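Side-chain contacts in programmed Cell Death Protein 5 Homolog (Leishmania major, PDB 6VMT), which is a PDCD5 family protein of uncertain function that may bind double-stranded DNA: residues Q64-H69 against G93-Q98; Q72-G77 against P81-D86. All coordinates share one frame; numbering follows the deposited sequence.

Overall arrangement
From the N terminus the chain runs through helix 12-43, turns into helix 46-75, then passes through a short loop into helix 85-103. Interaction 1 joins residues 64-69 of the second helix to residues 93-98 of the third and closes a loop of 23 residues. Interaction 2 lies within that loop. It brings the C-terminal end of helix 46-75, residues 72-77, against the lead-in to helix 85-103, residues 81-86, with three residues between. The two loops nest and do not cross. The centres of the two contacts are about 13 Å apart. Interaction 1 joins the two helices along their length; interaction 2 packs the end of helix 46-75 on the loop that leads into helix 85-103.

Interaction 1 (Q64-H69 against G93-Q98); sequences QAVEMH and GQMANQ
The imidazole of His69 is the one flat group in this contact, and its ring is met obliquely by the methyl CE of Met95. CE lies nearer to the stem of the side chain, 3.9 Å from His69 CB. This is helix-to-helix packing in the helical bundle of a PDCD5 family protein. Segments 64-69 and 93-98 lie on neighbouring helices whose local axes come within 10.0 Å, at 122° between their N-to-C directions. Met95 has by far the most surface buried here and is the one residue of its segment to touch the other helix. Its CG, anti to the carbonyl carbon, meets Val66 CG2 at 3.9 Å and Ala65 CB at 4.3 Å. The bend at chi2 (-66°) then turns SD and the methyl CE toward His69, and the two side chains cross at about a right angle. Apolar side-chain packing dominates. Val66 is buried and also packs on Leu52, Leu91 and Leu92, while Ala65 and His69 remain partly exposed. Besides His69, the methyl CE of Met95 touches the backbone, 3.9 Å from the carbonyl O of Ala65.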
loop_
_atom_site.group_PDB
_atom_site.type_symbol
_atom_site.label_atom_id
_atom_site.label_comp_id
_atom_site.label_asym_id
_atom_site.label_seq_id
_atom_site.Cartn_x
_atom_site.Cartn_y
_atom_site.Cartn_z
ATOM N N GLN A 64 -6.476 1.412 0.841
ATOM C CA GLN A 64 -5.417 0.428 0.524
ATOM C C GLN A 64 -5.744 -0.283 -0.788
ATOM O O GLN A 64 -4.808 -0.535 -1.548
ATOM C CB GLN A 64 -5.250 -0.565 1.668
ATOM C CG GLN A 64 -4.571 -1.861 1.251
ATOM C CD GLN A 64 -4.249 -2.732 2.439
ATOM O OE1 GLN A 64 -3.835 -2.250 3.493
ATOM N NE2 GLN A 64 -4.438 -4.029 2.268
ATOM N N ALA A 65 -7.004 -0.611 -1.061
ATOM C CA ALA A 65 -7.385 -1.303 -2.323
ATOM C C ALA A 65 -7.055 -0.419 -3.538
ATOM O O ALA A 65 -6.727 -0.957 -4.606
ATOM C CB ALA A 65 -8.838 -1.708 -2.305
ATOM N N VAL A 66 -7.126 0.900 -3.385
ATOM C CA VAL A 66 -6.853 1.870 -4.483
ATOM C C VAL A 66 -5.343 1.906 -4.733
ATOM O O VAL A 66 -4.941 1.707 -5.879
ATOM C CB VAL A 66 -7.423 3.258 -4.132
ATOM C CG1 VAL A 66 -6.770 4.371 -4.926
ATOM C CG2 VAL A 66 -8.925 3.291 -4.321
ATOM N N GLU A 67 -4.562 2.179 -3.684
ATOM C CA GLU A 67 -3.085 2.204 -3.698
ATOM C C GLU A 67 -2.598 0.933 -4.395
ATOM O O GLU A 67 -1.845 1.042 -5.340
ATOM C CB GLU A 67 -2.571 2.335 -2.267
ATOM C CG GLU A 67 -2.832 3.691 -1.592
ATOM C CD GLU A 67 -2.294 3.795 -0.154
ATOM O OE1 GLU A 67 -1.759 2.780 0.373
ATOM O OE2 GLU A 67 -2.403 4.881 0.469
ATOM N N MET A 68 -3.089 -0.242 -4.034
ATOM C CA MET A 68 -2.708 -1.495 -4.744
ATOM C C MET A 68 -2.968 -1.307 -6.226
ATOM O O MET A 68 -2.180 -1.734 -7.026
ATOM C CB MET A 68 -3.528 -2.715 -4.307
ATOM C CG MET A 68 -2.913 -3.530 -3.143
ATOM S SD MET A 68 -4.052 -4.802 -2.421
ATOM C CE MET A 68 -4.154 -5.966 -3.782
ATOM N N HIS A 69 -4.144 -0.828 -6.570
ATOM C CA HIS A 69 -4.594 -0.766 -7.976
ATOM C C HIS A 69 -3.738 0.252 -8.718
ATOM O O HIS A 69 -3.276 -0.073 -9.809
ATOM C CB HIS A 69 -6.066 -0.386 -8.083
ATOM C CG HIS A 69 -6.519 -0.256 -9.498
ATOM N ND1 HIS A 69 -6.757 -1.362 -10.309
ATOM C CD2 HIS A 69 -6.729 0.829 -10.260
ATOM C CE1 HIS A 69 -7.122 -0.953 -11.503
ATOM N NE2 HIS A 69 -7.107 0.390 -11.491
ATOM N N GLY A 93 -14.735 5.810 -4.567
ATOM C CA GLY A 93 -16.146 5.448 -4.761
ATOM C C GLY A 93 -16.298 4.061 -5.349
ATOM O O GLY A 93 -17.111 3.321 -4.849
ATOM N N GLN A 94 -15.550 3.712 -6.387
ATOM C CA GLN A 94 -15.748 2.432 -7.107
ATOM C C GLN A 94 -15.477 1.257 -6.171
ATOM O O GLN A 94 -16.100 0.209 -6.361
ATOM C CB GLN A 94 -14.808 2.325 -8.302
ATOM C CG GLN A 94 -15.172 3.233 -9.471
ATOM C CD GLN A 94 -14.564 2.765 -10.775
ATOM O OE1 GLN A 94 -15.008 1.780 -11.360
ATOM N NE2 GLN A 94 -13.542 3.467 -11.250
ATOM N N MET A 95 -14.526 1.385 -5.247
ATOM C CA MET A 95 -14.165 0.247 -4.371
ATOM C C MET A 95 -15.267 0.199 -3.315
ATOM O O MET A 95 -15.947 -0.847 -3.239
ATOM C CB MET A 95 -12.758 0.335 -3.744
ATOM C CG MET A 95 -11.588 0.530 -4.761
ATOM S SD MET A 95 -11.179 -0.807 -5.973
ATOM C CE MET A 95 -9.789 -0.107 -6.870
ATOM N N ALA A 96 -15.520 1.310 -2.617
ATOM C CA ALA A 96 -16.653 1.411 -1.662
ATOM C C ALA A 96 -17.863 0.690 -2.255
ATOM O O ALA A 96 -18.463 -0.185 -1.629
ATOM C CB ALA A 96 -17.011 2.845 -1.393
ATOM N N ASN A 97 -18.184 1.059 -3.477
ATOM C CA ASN A 97 -19.386 0.567 -4.165
ATOM C C ASN A 97 -19.332 -0.947 -4.300
ATOM O O ASN A 97 -20.353 -1.586 -4.070
ATOM C CB ASN A 97 -19.539 1.215 -5.525
ATOM C CG ASN A 97 -20.978 1.125 -5.915
ATOM O OD1 ASN A 97 -21.846 1.402 -5.083
ATOM N ND2 ASN A 97 -21.210 0.627 -7.113
ATOM N N GLN A 98 -18.173 -1.481 -4.673
ATOM C CA GLN A 98 -17.974 -2.929 -4.931
ATOM C C GLN A 98 -17.850 -3.682 -3.607
ATOM O O GLN A 98 -18.156 -4.868 -3.614
ATOM C CB GLN A 98 -16.741 -3.134 -5.796
ATOM C CG GLN A 98 -16.959 -4.180 -6.868
ATOM C CD GLN A 98 -18.108 -3.839 -7.786
ATOM O OE1 GLN A 98 -18.298 -2.687 -8.178
ATOM N NE2 GLN A 98 -18.877 -4.857 -8.146
#

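Interaction 2 (Q72-G77 against P81-D86); sequences QAVQRG and PPVSDD
Val74 and Pro81 carry this contact, and Val83 adds a smaller share. Val74 sits in the last turn of helix 46-75 and has the most surface buried. Its two methyls divide the work. CG1 meets the Pro81 ring at three of its atoms. It is 3.6 Å from Pro81 CG, 3.9 Å from Pro81 CB and 4.0 Å from Pro81 CD. The methyl sits obliquely off the CG corner of the ring, on the side of the ring plane away from the Pro81 carbonyl carbon. The torsion explains the split: CG1 is anti to the backbone N (chi1 180°), and CG2 is anti to the carbonyl carbon. CG2 turns to Val83 and comes 4.3 Å from its CG2, a looser methyl-to-methyl touch. Val74 also packs on Phe43 and on Met79, so helix 12-43 and the connecting loop add to the apolar surroundings. Val83 is buried, and its backbone is hydrogen-bonded to Phe43 and Ser45. These bonds tie the extended lead-in 81-83 to the end of helix 12-43 and the turn after it. The peptide bond between Pro81 and Pro82 is cis. The CB of Pro81 points toward the helix and that of Pro82 points away. Beyond Val83, the Asp85 carboxylate pairs through OD1 with Arg51 in a salt bridge to the second helix. Both ends of the connection carry helix-end signals. Gly77, with positive phi (73°), closes the second helix in a Schellman motif, where its N bonds to Val74 O at 2.7 Å. Ser84 opens the next helix as its N-cap residue. The whole is a short interhelical connection, with a Schellman C-cap at one end, a loop with a cis Pro81-Pro82 pair, and a serine N-cap at the other end.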
loop_
_atom_site.group_PDB
_atom_site.type_symbol
_atom_site.label_atom_id
_atom_site.label_comp_id
_atom_site.label_asym_id
_atom_site.label_seq_id
_atom_site.Cartn_x
_atom_site.Cartn_y
_atom_site.Cartn_z
ATOM N N GLN A 72 -0.165 -1.246 -9.355
ATOM C CA GLN A 72 -0.128 -2.306 -10.403
ATOM C C GLN A 72 -0.401 -1.634 -11.749
ATOM O O GLN A 72 0.283 -1.967 -12.702
ATOM C CB GLN A 72 -1.044 -3.507 -10.101
ATOM C CG GLN A 72 -2.542 -3.262 -10.249
ATOM C CD GLN A 72 -3.145 -3.432 -11.633
ATOM O OE1 GLN A 72 -2.700 -4.235 -12.449
ATOM N NE2 GLN A 72 -4.206 -2.684 -11.907
ATOM N N ALA A 73 -1.301 -0.649 -11.798
ATOM C CA ALA A 73 -1.813 -0.021 -13.034
ATOM C C ALA A 73 -0.757 0.858 -13.697
ATOM O O ALA A 73 -0.587 0.774 -14.906
ATOM C CB ALA A 73 -2.997 0.809 -12.670
ATOM N N VAL A 74 -0.165 1.770 -12.937
ATOM C CA VAL A 74 0.920 2.668 -13.415
ATOM C C VAL A 74 2.138 1.795 -13.804
ATOM O O VAL A 74 2.622 1.848 -14.968
ATOM C CB VAL A 74 1.235 3.704 -12.328
ATOM C CG1 VAL A 74 2.335 4.643 -12.747
ATOM C CG2 VAL A 74 0.013 4.516 -11.952
ATOM N N GLN A 75 2.598 0.922 -12.912
ATOM C CA GLN A 75 3.757 0.049 -13.218
ATOM C C GLN A 75 3.615 -0.659 -14.570
ATOM O O GLN A 75 4.669 -0.897 -15.180
ATOM C CB GLN A 75 3.927 -0.965 -12.109
ATOM C CG GLN A 75 4.743 -0.403 -10.972
ATOM C CD GLN A 75 4.874 -1.463 -9.923
ATOM O OE1 GLN A 75 4.291 -2.533 -10.080
ATOM N NE2 GLN A 75 5.573 -1.130 -8.838
ATOM N N ARG A 76 2.384 -0.939 -15.033
ATOM C CA ARG A 76 2.089 -1.671 -16.303
ATOM C C ARG A 76 1.709 -0.703 -17.434
ATOM O O ARG A 76 1.407 -1.196 -18.536
ATOM C CB ARG A 76 0.969 -2.703 -16.088
ATOM C CG ARG A 76 1.368 -3.883 -15.209
ATOM C CD ARG A 76 0.264 -4.794 -14.681
ATOM N NE ARG A 76 0.835 -5.730 -13.706
ATOM C CZ ARG A 76 0.162 -6.644 -12.995
ATOM N NH1 ARG A 76 -1.149 -6.784 -13.125
ATOM N NH2 ARG A 76 0.815 -7.418 -12.143
ATOM N N GLY A 77 1.708 0.613 -17.201
ATOM C CA GLY A 77 1.352 1.621 -18.225
ATOM C C GLY A 77 -0.144 1.679 -18.536
ATOM O O GLY A 77 -0.510 2.272 -19.558
ATOM N N PRO A 81 0.530 8.456 -14.861
ATOM C CA PRO A 81 0.933 9.236 -13.701
ATOM C C PRO A 81 1.255 10.660 -14.121
ATOM O O PRO A 81 1.616 10.888 -15.266
ATOM C CB PRO A 81 2.180 8.523 -13.194
ATOM C CG PRO A 81 2.763 7.859 -14.411
ATOM C CD PRO A 81 1.604 7.585 -15.344
ATOM N N PRO A 82 1.140 11.660 -13.222
ATOM C CA PRO A 82 0.682 11.453 -11.855
ATOM C C PRO A 82 -0.848 11.485 -11.835
ATOM O O PRO A 82 -1.460 12.226 -12.590
ATOM C CB PRO A 82 1.280 12.647 -11.125
ATOM C CG PRO A 82 1.122 13.746 -12.147
ATOM C CD PRO A 82 1.382 13.083 -13.489
ATOM N N VAL A 83 -1.422 10.659 -10.972
ATOM C CA VAL A 83 -2.878 10.375 -10.923
ATOM C C VAL A 83 -3.521 11.483 -10.090
ATOM O O VAL A 83 -3.071 11.711 -8.940
ATOM C CB VAL A 83 -3.074 8.961 -10.349
ATOM C CG1 VAL A 83 -4.499 8.615 -10.025
ATOM C CG2 VAL A 83 -2.493 7.923 -11.269
ATOM N N SER A 84 -4.518 12.161 -10.669
ATOM C CA SER A 84 -5.227 13.354 -10.126
ATOM C C SER A 84 -6.070 12.975 -8.908
ATOM O O SER A 84 -6.533 11.839 -8.888
ATOM C CB SER A 84 -6.108 13.923 -11.200
ATOM O OG SER A 84 -7.048 12.947 -11.638
ATOM N N ASP A 85 -6.327 13.910 -7.979
ATOM C CA ASP A 85 -7.309 13.762 -6.861
ATOM C C ASP A 85 -8.662 13.292 -7.412
ATOM O O ASP A 85 -9.299 12.428 -6.797
ATOM C CB ASP A 85 -7.492 15.086 -6.115
ATOM C CG ASP A 85 -8.562 15.086 -5.029
ATOM O OD1 ASP A 85 -8.430 14.287 -4.093
ATOM O OD2 ASP A 85 -9.514 15.901 -5.121
ATOM N N ASP A 86 -9.062 13.850 -8.551
ATOM C CA ASP A 86 -10.342 13.560 -9.247
ATOM C C ASP A 86 -10.409 12.061 -9.560
ATOM O O ASP A 86 -11.456 11.468 -9.360
ATOM C CB ASP A 86 -10.490 14.441 -10.495
ATOM C CG ASP A 86 -9.999 15.884 -10.347
ATOM O OD1 ASP A 86 -8.823 16.088 -9.927
ATOM O OD2 ASP A 86 -10.785 16.807 -10.672
#